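Local coordinates for protein PAN2-PAN3 deadenylation complex catalytic subunit pan2 (PDB 4CZW) that serves as the catalytic subunit of a deadenylase complex that shortens poly(A) tails of mRNA, represented here by its ubiquitin-protease-like and exonuclease domains, at residues Arg64-Gln69 against Arg178-Asp183; Thr73-Leu76 against Leu82-Leu85; Ile155-Glu160 against Gln168-Leu173. One frame throughout, in Å; residues are numbered along the deposited sequence.

Contact 1: residues Arg64-Gln69 against Arg178-Asp183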
ATOM      1  N   ARG A  64       8.252  -3.880   2.402  1.00 48.72           N
ATOM      2  CA  ARG A  64       8.161  -2.431   2.252  1.00 50.88           C
ATOM      3  C   ARG A  64       9.332  -1.892   1.435  1.00 46.97           C
ATOM      4  O   ARG A  64       9.147  -1.062   0.546  1.00 42.83           O
ATOM      5  CB  ARG A  64       8.114  -1.737   3.618  1.00 41.44           C
ATOM      6  CG  ARG A  64       7.786  -0.251   3.527  1.00 50.27           C
ATOM      7  CD  ARG A  64       8.254   0.527   4.751  1.00 45.63           C
ATOM      8  NE  ARG A  64       7.462   0.252   5.946  1.00 45.53           N
ATOM      9  CZ  ARG A  64       7.651   0.851   7.118  1.00 51.33           C
ATOM     10  NH1 ARG A  64       8.607   1.762   7.253  1.00 62.99           N
ATOM     11  NH2 ARG A  64       6.886   0.544   8.157  1.00 48.42           N
ATOM     12  N   ASN A  65      10.534  -2.370   1.742  1.00 45.75           N
ATOM     13  CA  ASN A  65      11.724  -1.976   1.000  1.00 43.68           C
ATOM     14  C   ASN A  65      11.627  -2.391  -0.463  1.00 53.30           C
ATOM     15  O   ASN A  65      11.907  -1.600  -1.362  1.00 52.12           O
ATOM     16  CB  ASN A  65      12.976  -2.580   1.640  1.00 41.21           C
ATOM     17  CG  ASN A  65      14.245  -2.219   0.892  1.00 50.13           C
ATOM     18  OD1 ASN A  65      14.799  -1.135   1.074  1.00 51.01           O
ATOM     19  ND2 ASN A  65      14.712  -3.130   0.046  1.00 48.30           N
HETATM   20  N   MSE A  66      11.215  -3.636  -0.683  1.00 46.56           N
HETATM   21  CA  MSE A  66      11.058  -4.196  -2.021  1.00 45.14           C
HETATM   22  C   MSE A  66      10.209  -3.306  -2.925  1.00 47.09           C
HETATM   23  O   MSE A  66      10.573  -3.041  -4.071  1.00 48.11           O
HETATM   24  CB  MSE A  66      10.433  -5.588  -1.927  1.00 50.52           C
HETATM   25  CG  MSE A  66      10.299  -6.321  -3.246  1.00 62.25           C
HETATM   26 SE   MSE A  66       9.348  -8.009  -3.023  1.00 70.08          SE
HETATM   27  CE  MSE A  66      10.327  -8.697  -1.487  1.00 48.62           C
ATOM     28  N   ALA A  67       9.082  -2.840  -2.397  1.00 43.71           N
ATOM     29  CA  ALA A  67       8.155  -2.015  -3.163  1.00 45.79           C
ATOM     30  C   ALA A  67       8.722  -0.623  -3.428  1.00 50.61           C
ATOM     31  O   ALA A  67       8.572  -0.081  -4.523  1.00 45.91           O
ATOM     32  CB  ALA A  67       6.822  -1.912  -2.438  1.00 39.67           C
ATOM     33  N   LEU A  68       9.374  -0.051  -2.420  1.00 40.57           N
ATOM     34  CA  LEU A  68       9.925   1.295  -2.531  1.00 44.34           C
ATOM     35  C   LEU A  68      11.100   1.354  -3.503  1.00 48.67           C
ATOM     36  O   LEU A  68      11.255   2.329  -4.237  1.00 51.32           O
ATOM     37  CB  LEU A  68      10.355   1.809  -1.156  1.00 49.04           C
ATOM     38  CG  LEU A  68       9.219   2.140  -0.186  1.00 46.69           C
ATOM     39  CD1 LEU A  68       9.772   2.525   1.176  1.00 36.95           C
ATOM     40  CD2 LEU A  68       8.347   3.252  -0.745  1.00 46.16           C
ATOM     41  N   GLN A  69      11.925   0.310  -3.504  1.00 52.27           N
ATOM     42  CA  GLN A  69      13.070   0.250  -4.407  1.00 45.90           C
ATOM     43  C   GLN A  69      12.616   0.162  -5.861  1.00 43.07           C
ATOM     44  O   GLN A  69      13.331   0.583  -6.767  1.00 49.09           O
ATOM     45  CB  GLN A  69      13.973  -0.939  -4.068  1.00 39.05           C
ATOM     46  CG  GLN A  69      14.599  -0.891  -2.679  1.00 40.97           C
ATOM     47  CD  GLN A  69      15.618   0.218  -2.522  1.00 48.55           C
ATOM     48  OE1 GLN A  69      16.134   0.751  -3.505  1.00 50.88           O
ATOM     49  NE2 GLN A  69      15.918   0.573  -1.277  1.00 46.46           N
ATOM     50  N   ARG A 178      14.389 -15.671  -3.854  1.00 54.73           N
ATOM     51  CA  ARG A 178      14.834 -16.004  -2.505  1.00 47.74           C
ATOM     52  C   ARG A 178      13.973 -15.299  -1.457  1.00 56.34           C
ATOM     53  O   ARG A 178      13.894 -15.732  -0.306  1.00 57.70           O
ATOM     54  CB  ARG A 178      16.310 -15.632  -2.329  1.00 51.07           C
ATOM     55  CG  ARG A 178      16.924 -16.076  -1.009  1.00 69.57           C
ATOM     56  CD  ARG A 178      18.424 -15.826  -0.986  1.00 79.61           C
ATOM     57  NE  ARG A 178      19.026 -16.227   0.282  1.00 90.56           N
ATOM     58  CZ  ARG A 178      20.334 -16.230   0.521  1.00 96.65           C
ATOM     59  NH1 ARG A 178      21.184 -15.857  -0.426  1.00 87.06           N
ATOM     60  NH2 ARG A 178      20.793 -16.609   1.705  1.00 90.84           N
ATOM     61  N   LEU A 179      13.318 -14.219  -1.869  1.00 57.80           N
ATOM     62  CA  LEU A 179      12.520 -13.407  -0.958  1.00 52.01           C
ATOM     63  C   LEU A 179      11.092 -13.922  -0.785  1.00 47.66           C
ATOM     64  O   LEU A 179      10.546 -13.886   0.318  1.00 47.29           O
ATOM     65  CB  LEU A 179      12.485 -11.955  -1.443  1.00 55.96           C
ATOM     66  CG  LEU A 179      13.772 -11.145  -1.274  1.00 57.40           C
ATOM     67  CD1 LEU A 179      13.733  -9.888  -2.129  1.00 53.13           C
ATOM     68  CD2 LEU A 179      13.991 -10.790   0.187  1.00 46.86           C
ATOM     69  N   LEU A 180      10.491 -14.403  -1.868  1.00 47.97           N
ATOM     70  CA  LEU A 180       9.071 -14.742  -1.848  1.00 47.12           C
ATOM     71  C   LEU A 180       8.769 -16.210  -2.152  1.00 48.53           C
ATOM     72  O   LEU A 180       7.740 -16.733  -1.726  1.00 44.98           O
ATOM     73  CB  LEU A 180       8.312 -13.858  -2.842  1.00 45.04           C
ATOM     74  CG  LEU A 180       8.472 -12.344  -2.686  1.00 47.91           C
ATOM     75  CD1 LEU A 180       7.617 -11.608  -3.707  1.00 41.39           C
ATOM     76  CD2 LEU A 180       8.129 -11.902  -1.270  1.00 41.52           C
ATOM     77  N   GLU A 181       9.659 -16.874  -2.883  1.00 56.44           N
ATOM     78  CA  GLU A 181       9.381 -18.234  -3.342  1.00 56.31           C
ATOM     79  C   GLU A 181       9.924 -19.327  -2.429  1.00 51.56           C
ATOM     80  O   GLU A 181      10.963 -19.168  -1.788  1.00 48.10           O
ATOM     81  CB  GLU A 181       9.946 -18.449  -4.749  1.00 55.24           C
ATOM     82  CG  GLU A 181       9.224 -17.690  -5.842  1.00 60.73           C
ATOM     83  CD  GLU A 181       9.579 -18.199  -7.223  1.00 65.27           C
ATOM     84  OE1 GLU A 181      10.112 -19.325  -7.322  1.00 67.38           O
ATOM     85  OE2 GLU A 181       9.328 -17.476  -8.210  1.00 81.46           O
ATOM     86  N   THR A 182       9.202 -20.442  -2.382  1.00 54.29           N
ATOM     87  CA  THR A 182       9.701 -21.663  -1.768  1.00 62.42           C
ATOM     88  C   THR A 182      10.337 -22.524  -2.853  1.00 53.31           C
ATOM     89  O   THR A 182       9.637 -23.206  -3.602  1.00 57.31           O
ATOM     90  CB  THR A 182       8.586 -22.455  -1.061  1.00 56.01           C
ATOM     91  OG1 THR A 182       8.001 -21.650  -0.030  1.00 58.37           O
ATOM     92  CG2 THR A 182       9.144 -23.731  -0.447  1.00 54.02           C
ATOM     93  N   ASP A 183      11.661 -22.471  -2.944  1.00 59.04           N
ATOM     94  CA  ASP A 183      12.390 -23.212  -3.968  1.00 70.97           C
ATOM     95  C   ASP A 183      12.218 -24.715  -3.780  1.00 66.02           C
ATOM     96  O   ASP A 183      12.756 -25.298  -2.839  1.00 58.99           O
ATOM     97  CB  ASP A 183      13.874 -22.839  -3.943  1.00 67.53           C
ATOM     98  CG  ASP A 183      14.663 -23.507  -5.050  1.00 77.78           C
ATOM     99  OD1 ASP A 183      14.074 -23.796  -6.113  1.00 88.73           O
ATOM    100  OD2 ASP A 183      15.875 -23.742  -4.859  1.00 82.82           O
TER

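Contact 2: residues Thr73-Leu76 against Leu82-Leu85. With ZN (zinc ion), chain B.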
ATOM      1  N   THR A  73      11.948   3.753  -9.240  1.00 49.03           N
ATOM      2  CA  THR A  73      12.571   3.639 -10.556  1.00 50.19           C
ATOM      3  C   THR A  73      11.783   4.423 -11.598  1.00 49.93           C
ATOM      4  O   THR A  73      10.848   5.151 -11.266  1.00 50.95           O
ATOM      5  CB  THR A  73      12.686   2.171 -11.012  1.00 53.07           C
ATOM      6  OG1 THR A  73      11.380   1.644 -11.281  1.00 41.86           O
ATOM      7  CG2 THR A  73      13.366   1.329  -9.942  1.00 53.14           C
ATOM      8  N   ALA A  74      12.164   4.266 -12.861  1.00 45.48           N
ATOM      9  CA  ALA A  74      11.518   4.983 -13.953  1.00 41.77           C
ATOM     10  C   ALA A  74      10.337   4.203 -14.518  1.00 45.43           C
ATOM     11  O   ALA A  74       9.854   4.505 -15.609  1.00 48.32           O
ATOM     12  CB  ALA A  74      12.523   5.283 -15.054  1.00 40.00           C
ATOM     13  N   CYS A  75       9.878   3.206 -13.766  1.00 52.89           N
ATOM     14  CA  CYS A  75       8.782   2.340 -14.191  1.00 44.88           C
ATOM     15  C   CYS A  75       7.534   3.132 -14.567  1.00 46.23           C
ATOM     16  O   CYS A  75       6.966   3.845 -13.739  1.00 54.20           O
ATOM     17  CB  CYS A  75       8.446   1.330 -13.089  1.00 42.53           C
ATOM     18  SG  CYS A  75       7.036   0.251 -13.449  1.00 43.89           S
ATOM     19  N   LEU A  76       7.121   3.007 -15.824  1.00 50.42           N
ATOM     20  CA  LEU A  76       5.930   3.692 -16.314  1.00 48.93           C
ATOM     21  C   LEU A  76       4.811   2.701 -16.611  1.00 47.92           C
ATOM     22  O   LEU A  76       3.870   3.012 -17.341  1.00 48.68           O
ATOM     23  CB  LEU A  76       6.255   4.508 -17.567  1.00 47.52           C
ATOM     24  CG  LEU A  76       7.172   5.716 -17.378  1.00 54.59           C
ATOM     25  CD1 LEU A  76       7.414   6.418 -18.705  1.00 52.52           C
ATOM     26  CD2 LEU A  76       6.582   6.678 -16.359  1.00 41.75           C
ATOM     27  N   LEU A  82       2.973  -3.273  -7.848  1.00 39.39           N
ATOM     28  CA  LEU A  82       4.146  -3.086  -7.002  1.00 37.71           C
ATOM     29  C   LEU A  82       4.440  -1.602  -6.807  1.00 48.13           C
ATOM     30  O   LEU A  82       4.815  -1.173  -5.716  1.00 43.68           O
ATOM     31  CB  LEU A  82       5.364  -3.796  -7.593  1.00 39.10           C
ATOM     32  CG  LEU A  82       6.610  -3.789  -6.705  1.00 41.45           C
ATOM     33  CD1 LEU A  82       6.275  -4.310  -5.317  1.00 45.50           C
ATOM     34  CD2 LEU A  82       7.719  -4.613  -7.332  1.00 40.52           C
ATOM     35  N   CYS A  83       4.269  -0.822  -7.871  1.00 50.73           N
ATOM     36  CA  CYS A  83       4.401   0.628  -7.781  1.00 48.27           C
ATOM     37  C   CYS A  83       3.337   1.197  -6.854  1.00 45.16           C
ATOM     38  O   CYS A  83       3.627   2.029  -5.993  1.00 42.32           O
ATOM     39  CB  CYS A  83       4.294   1.273  -9.164  1.00 42.79           C
ATOM     40  SG  CYS A  83       5.846   1.351 -10.081  1.00 49.42           S
ATOM     41  N   GLU A  84       2.104   0.737  -7.039  1.00 42.31           N
ATOM     42  CA  GLU A  84       0.990   1.158  -6.201  1.00 40.67           C
ATOM     43  C   GLU A  84       1.225   0.753  -4.749  1.00 43.39           C
ATOM     44  O   GLU A  84       0.828   1.467  -3.829  1.00 49.51           O
ATOM     45  CB  GLU A  84      -0.322   0.563  -6.715  1.00 44.47           C
ATOM     46  CG  GLU A  84      -0.653   0.938  -8.154  1.00 46.30           C
ATOM     47  CD  GLU A  84      -0.969   2.414  -8.317  1.00 45.95           C
ATOM     48  OE1 GLU A  84      -1.402   3.045  -7.331  1.00 51.22           O
ATOM     49  OE2 GLU A  84      -0.783   2.942  -9.434  1.00 50.03           O
ATOM     50  N   LEU A  85       1.872  -0.391  -4.551  1.00 46.51           N
ATOM     51  CA  LEU A  85       2.229  -0.847  -3.212  1.00 47.02           C
ATOM     52  C   LEU A  85       3.217   0.111  -2.561  1.00 41.89           C
ATOM     53  O   LEU A  85       3.124   0.397  -1.368  1.00 43.92           O
ATOM     54  CB  LEU A  85       2.817  -2.259  -3.254  1.00 51.57           C
ATOM     55  CG  LEU A  85       1.857  -3.417  -2.974  1.00 43.75           C
ATOM     56  CD1 LEU A  85       2.572  -4.748  -3.114  1.00 54.48           C
ATOM     57  CD2 LEU A  85       1.254  -3.284  -1.586  1.00 46.29           C
TER
HETATM   58 ZN    ZN B3094       6.254  -0.520 -11.383  1.00 47.14          ZN

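Contact 3: residues Ile155-Glu160 against Gln168-Leu173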
ATOM      1  N   ILE A 155      16.271   0.338  -7.597  1.00 50.00           N
ATOM      2  CA  ILE A 155      17.256   1.361  -7.264  1.00 52.01           C
ATOM      3  C   ILE A 155      18.423   0.775  -6.473  1.00 52.48           C
ATOM      4  O   ILE A 155      19.581   1.121  -6.709  1.00 61.78           O
ATOM      5  CB  ILE A 155      16.620   2.511  -6.457  1.00 46.79           C
ATOM      6  CG1 ILE A 155      15.491   3.162  -7.258  1.00 46.64           C
ATOM      7  CG2 ILE A 155      17.665   3.552  -6.086  1.00 42.33           C
ATOM      8  CD1 ILE A 155      15.951   3.804  -8.549  1.00 38.85           C
ATOM      9  N   SER A 156      18.116  -0.125  -5.545  1.00 52.91           N
ATOM     10  CA  SER A 156      19.149  -0.715  -4.706  1.00 54.86           C
ATOM     11  C   SER A 156      18.765  -2.091  -4.171  1.00 54.85           C
ATOM     12  O   SER A 156      17.650  -2.300  -3.694  1.00 51.98           O
ATOM     13  CB  SER A 156      19.473   0.217  -3.538  1.00 49.33           C
ATOM     14  OG  SER A 156      20.481  -0.333  -2.709  1.00 56.53           O
ATOM     15  N   THR A 157      19.705  -3.026  -4.261  1.00 51.33           N
ATOM     16  CA  THR A 157      19.550  -4.343  -3.660  1.00 48.96           C
ATOM     17  C   THR A 157      20.572  -4.502  -2.542  1.00 56.27           C
ATOM     18  O   THR A 157      20.970  -5.614  -2.200  1.00 62.91           O
ATOM     19  CB  THR A 157      19.733  -5.473  -4.691  1.00 57.37           C
ATOM     20  OG1 THR A 157      21.062  -5.429  -5.224  1.00 60.88           O
ATOM     21  CG2 THR A 157      18.731  -5.328  -5.826  1.00 47.59           C
ATOM     22  N   GLU A 158      20.989  -3.370  -1.981  1.00 58.64           N
ATOM     23  CA  GLU A 158      22.042  -3.340  -0.972  1.00 59.25           C
ATOM     24  C   GLU A 158      21.600  -3.973   0.344  1.00 63.03           C
ATOM     25  O   GLU A 158      22.396  -4.618   1.028  1.00 67.48           O
ATOM     26  CB  GLU A 158      22.498  -1.898  -0.731  1.00 62.29           C
ATOM     27  CG  GLU A 158      23.714  -1.767   0.170  1.00 73.29           C
ATOM     28  CD  GLU A 158      24.975  -2.319  -0.466  1.00 86.28           C
ATOM     29  OE1 GLU A 158      25.035  -2.395  -1.712  1.00 88.54           O
ATOM     30  OE2 GLU A 158      25.909  -2.678   0.282  1.00 84.37           O
ATOM     31  N   LEU A 159      20.332  -3.781   0.696  1.00 58.34           N
ATOM     32  CA  LEU A 159      19.781  -4.348   1.921  1.00 65.07           C
ATOM     33  C   LEU A 159      19.817  -5.870   1.866  1.00 70.79           C
ATOM     34  O   LEU A 159      20.283  -6.526   2.797  1.00 69.63           O
ATOM     35  CB  LEU A 159      18.345  -3.856   2.143  1.00 55.94           C
ATOM     36  CG  LEU A 159      17.643  -4.133   3.478  1.00 46.86           C
ATOM     37  CD1 LEU A 159      16.561  -3.098   3.706  1.00 56.17           C
ATOM     38  CD2 LEU A 159      17.034  -5.527   3.536  1.00 53.51           C
ATOM     39  N   GLU A 160      19.318  -6.422   0.765  1.00 60.48           N
ATOM     40  CA  GLU A 160      19.238  -7.866   0.597  1.00 71.83           C
ATOM     41  C   GLU A 160      20.623  -8.495   0.485  1.00 74.09           C
ATOM     42  O   GLU A 160      20.850  -9.606   0.967  1.00 70.08           O
ATOM     43  CB  GLU A 160      18.404  -8.212  -0.637  1.00 62.65           C
ATOM     44  CG  GLU A 160      16.967  -7.705  -0.602  1.00 58.57           C
ATOM     45  CD  GLU A 160      16.830  -6.272  -1.086  1.00 54.99           C
ATOM     46  OE1 GLU A 160      17.845  -5.544  -1.102  1.00 56.04           O
ATOM     47  OE2 GLU A 160      15.706  -5.874  -1.456  1.00 57.58           O
ATOM     48  N   GLN A 168      29.000  -9.923  -4.103  1.00 98.33           N
ATOM     49  CA  GLN A 168      28.608  -9.147  -5.272  1.00103.72           C
ATOM     50  C   GLN A 168      27.105  -8.879  -5.243  1.00101.76           C
ATOM     51  O   GLN A 168      26.344  -9.686  -4.708  1.00 99.58           O
ATOM     52  CB  GLN A 168      28.998  -9.881  -6.556  1.00106.26           C
ATOM     53  CG  GLN A 168      30.484 -10.184  -6.669  1.00113.93           C
ATOM     54  CD  GLN A 168      30.818 -11.016  -7.890  1.00124.72           C
ATOM     55  OE1 GLN A 168      29.928 -11.440  -8.629  1.00133.88           O
ATOM     56  NE2 GLN A 168      32.105 -11.256  -8.111  1.00127.25           N
ATOM     57  N   PRO A 169      26.674  -7.742  -5.810  1.00101.89           N
ATOM     58  CA  PRO A 169      25.244  -7.415  -5.853  1.00 98.62           C
ATOM     59  C   PRO A 169      24.442  -8.433  -6.661  1.00 93.19           C
ATOM     60  O   PRO A 169      24.787  -8.708  -7.811  1.00 91.19           O
ATOM     61  CB  PRO A 169      25.214  -6.036  -6.522  1.00 97.46           C
ATOM     62  CG  PRO A 169      26.503  -5.944  -7.269  1.00 93.64           C
ATOM     63  CD  PRO A 169      27.496  -6.690  -6.435  1.00102.37           C
ATOM     64  N   PRO A 170      23.381  -8.990  -6.060  1.00 93.37           N
ATOM     65  CA  PRO A 170      22.550 -10.013  -6.703  1.00 82.10           C
ATOM     66  C   PRO A 170      21.657  -9.442  -7.799  1.00 76.86           C
ATOM     67  O   PRO A 170      21.328  -8.256  -7.770  1.00 87.83           O
ATOM     68  CB  PRO A 170      21.706 -10.550  -5.546  1.00 77.19           C
ATOM     69  CG  PRO A 170      21.587  -9.390  -4.619  1.00 80.27           C
ATOM     70  CD  PRO A 170      22.904  -8.668  -4.704  1.00 86.75           C
ATOM     71  N   ASN A 171      21.273 -10.283  -8.754  1.00 74.52           N
ATOM     72  CA  ASN A 171      20.349  -9.873  -9.804  1.00 76.79           C
ATOM     73  C   ASN A 171      18.905 -10.088  -9.353  1.00 74.82           C
ATOM     74  O   ASN A 171      18.625 -11.020  -8.599  1.00 72.06           O
ATOM     75  CB  ASN A 171      20.631 -10.639 -11.100  1.00 79.87           C
ATOM     76  CG  ASN A 171      20.298 -12.112 -10.992  1.00 81.71           C
ATOM     77  OD1 ASN A 171      19.184 -12.532 -11.307  1.00 82.15           O
ATOM     78  ND2 ASN A 171      21.264 -12.906 -10.548  1.00 87.74           N
ATOM     79  N   PRO A 172      17.988  -9.212  -9.804  1.00 74.99           N
ATOM     80  CA  PRO A 172      16.577  -9.210  -9.397  1.00 84.67           C
ATOM     81  C   PRO A 172      15.882 -10.572  -9.466  1.00 70.30           C
ATOM     82  O   PRO A 172      15.102 -10.889  -8.567  1.00 63.39           O
ATOM     83  CB  PRO A 172      15.938  -8.238 -10.391  1.00 72.14           C
ATOM     84  CG  PRO A 172      17.025  -7.279 -10.702  1.00 65.21           C
ATOM     85  CD  PRO A 172      18.294  -8.089 -10.710  1.00 72.29           C
ATOM     86  N   LEU A 173      16.158 -11.356 -10.504  1.00 69.32           N
ATOM     87  CA  LEU A 173      15.486 -12.640 -10.692  1.00 70.72           C
ATOM     88  C   LEU A 173      15.784 -13.602  -9.545  1.00 71.09           C
ATOM     89  O   LEU A 173      14.874 -14.214  -8.985  1.00 68.84           O
ATOM     90  CB  LEU A 173      15.894 -13.268 -12.030  1.00 74.63           C
ATOM     91  CG  LEU A 173      15.056 -14.441 -12.549  1.00 74.82           C
ATOM     92  CD1 LEU A 173      15.002 -14.417 -14.068  1.00 75.56           C
ATOM     93  CD2 LEU A 173      15.599 -15.781 -12.065  1.00 76.74           C
TER

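Contact 1: residues Arg64-Gln69 against Arg178-Asp183
A buried, wholly apolar contact joins helix 61-71 to the C-terminal end of helix 172-180, with Met66 bridging to Leu179 and Leu180. Met66, present as selenomethionine, runs straight out of its helix, CG anti to the backbone N (chi1 -176°), and bends only at the last torsion (-48°), which brings its methyl against both leucines. Its CE meets Leu179 CD1 at 3.7 Å, the two side chains reaching tip to tip. The same CE lies 3.9 Å from Leu180 CD2, while Met66 SE passes 4.1 Å from Leu180 CD1, so Leu180 turns both its methyls to the end of the longer side chain. Both helices belong to the helical part of the USP-like domain, and the backbones stay well apart: the nearest CA atoms, of Met66 and Leu179, are 9.4 Å from each other. Leu180 closes its helix; from Glu181 the chain departs from helical geometry on its way to strand 183-190. On helix 61-71, Gln69 NE2 donates to Asn65 OD1 (3.1 Å, nearly straight at 170°), reaching it from above the carbonyl plane, and Asn65 touches helix 158-163, whereas Ala67 packs on Phe89 of helix 81-94.

Contact 2: residues Thr73-Leu76 against Leu82-Leu85
Metal coordination makes this contact: Cys75, from the loop after helix 61-71, and Cys83, from helix 81-94, bind the same zinc ion. Cys75 SG and Cys83 SG each stand 2.3 Å from the zinc, and the two sulfurs subtend a nearly tetrahedral angle at the metal. They are 3.7 Å apart, the nearest approach of the two segments, and this spacing follows from sharing a metal. Cys75 SG is anti to its backbone N (chi1 177°), whereas Cys83 SG, opposite the carbonyl carbon (chi1 -86°), projects from the helix toward the ion. His70 NE2 and Cys80 SG complete a site of three cysteines and one histidine, in which Cys80 and Cys83 form a CxxC pair.

Hydrogen bonds shape the loop that carries Cys75. Thr73 OG1 accepts from Cys75 N at 3.3 Å, an ST turn, and the same hydroxyl is bonded to the carbonyl oxygen of His70, tying the turn back to another zinc ligand. Cys75 SG also takes part in a hydrogen bond with a residue next to one of the two segments, which would probably stabilise the charge of the thiolate. Thr73 O and Cys75 O are engaged by Lys534 and Lys530 respectively, from helix 529-541 of the exonuclease domain, so the zinc loop lies at the junction of the two domains.

Apolar packing sets helix 81-94 among its neighbours: Leu82 lies against Ile145 and Tyr149 of helix 130-149, and Leu85 against Ile145; Glu84, on the same helix, contacts helix 103-109.

Contact 3: residues Ile155-Glu160 against Gln168-Leu173
The hydroxyl of Thr157 stands on one side of the Pro170 ring, above its plane but displaced outward past the CD corner; OG1 of Thr157 is 3.8 Å from CD of Pro170 and 4.0 Å from its CG. Thr157 OG1 is equally near Pro170 O, at 3.8 Å, without a hydrogen bond. Leu175 of helix 172-180 also touches this ring. The neighbouring ring, Pro169, approaches more loosely, its CB 4.4 Å from Thr157 OG1, and Pro172 touches Pro154 and Tyr149.

The side chains of Thr157 and Pro170 run by one another in antiparallel sense. With chi1 at 62°, OG1 of Thr157 is flanked by both backbone neighbours of CA, which turns the hydroxyl, not the methyl, to the ring. No hydrogen bond crosses between the segments, so the contact is van der Waals packing at the surface. Thr157 is further covered by Leu175 and by Tyr149 of helix 130-149.

Polar groups fix the start of each helix. Ser156 OG accepts from Glu158 N at 3.2 Å with an angle of 156°, forming an ST turn, and it is also hydrogen-bonded to Asp404. Within helix 158-163, Glu158 OE2 pairs with Arg161 in a salt bridge.

Asn171 stands at the N-cap of helix 172-180, its side chain capping a backbone N just beyond Leu173 and its ND2 bonding Asp174. Two helix starts in the USP-like domain thus lie side by side: an ST turn leads into helix 158-163, and a proline-rich loop leads into an asparagine N-cap with proline as first helical residue.

All three contacts lie in the USP-like domain, which is predicted to be catalytically inactive. Contact 1 joins helix 61-71 to helix 172-180, and contacts 2 and 3 follow one another in the chain between them. Their centres are about 11 Å (1 and 3), 15 Å (1 and 2) and 17 Å (2 and 3) apart. Helix 61-71 connects them: Ala67 CA meets Leu82 CD1 of contact 2 at 3.7 Å, and Gln69 O probably accepts a hydrogen bond from Ile155 N of contact 3 at 3.1 Å. Contacts 1 and 3 also share helix 172-180, at its opposite ends. The zinc site of contact 2 is thereby built into the helical scaffold, on the side reaching the exonuclease domain.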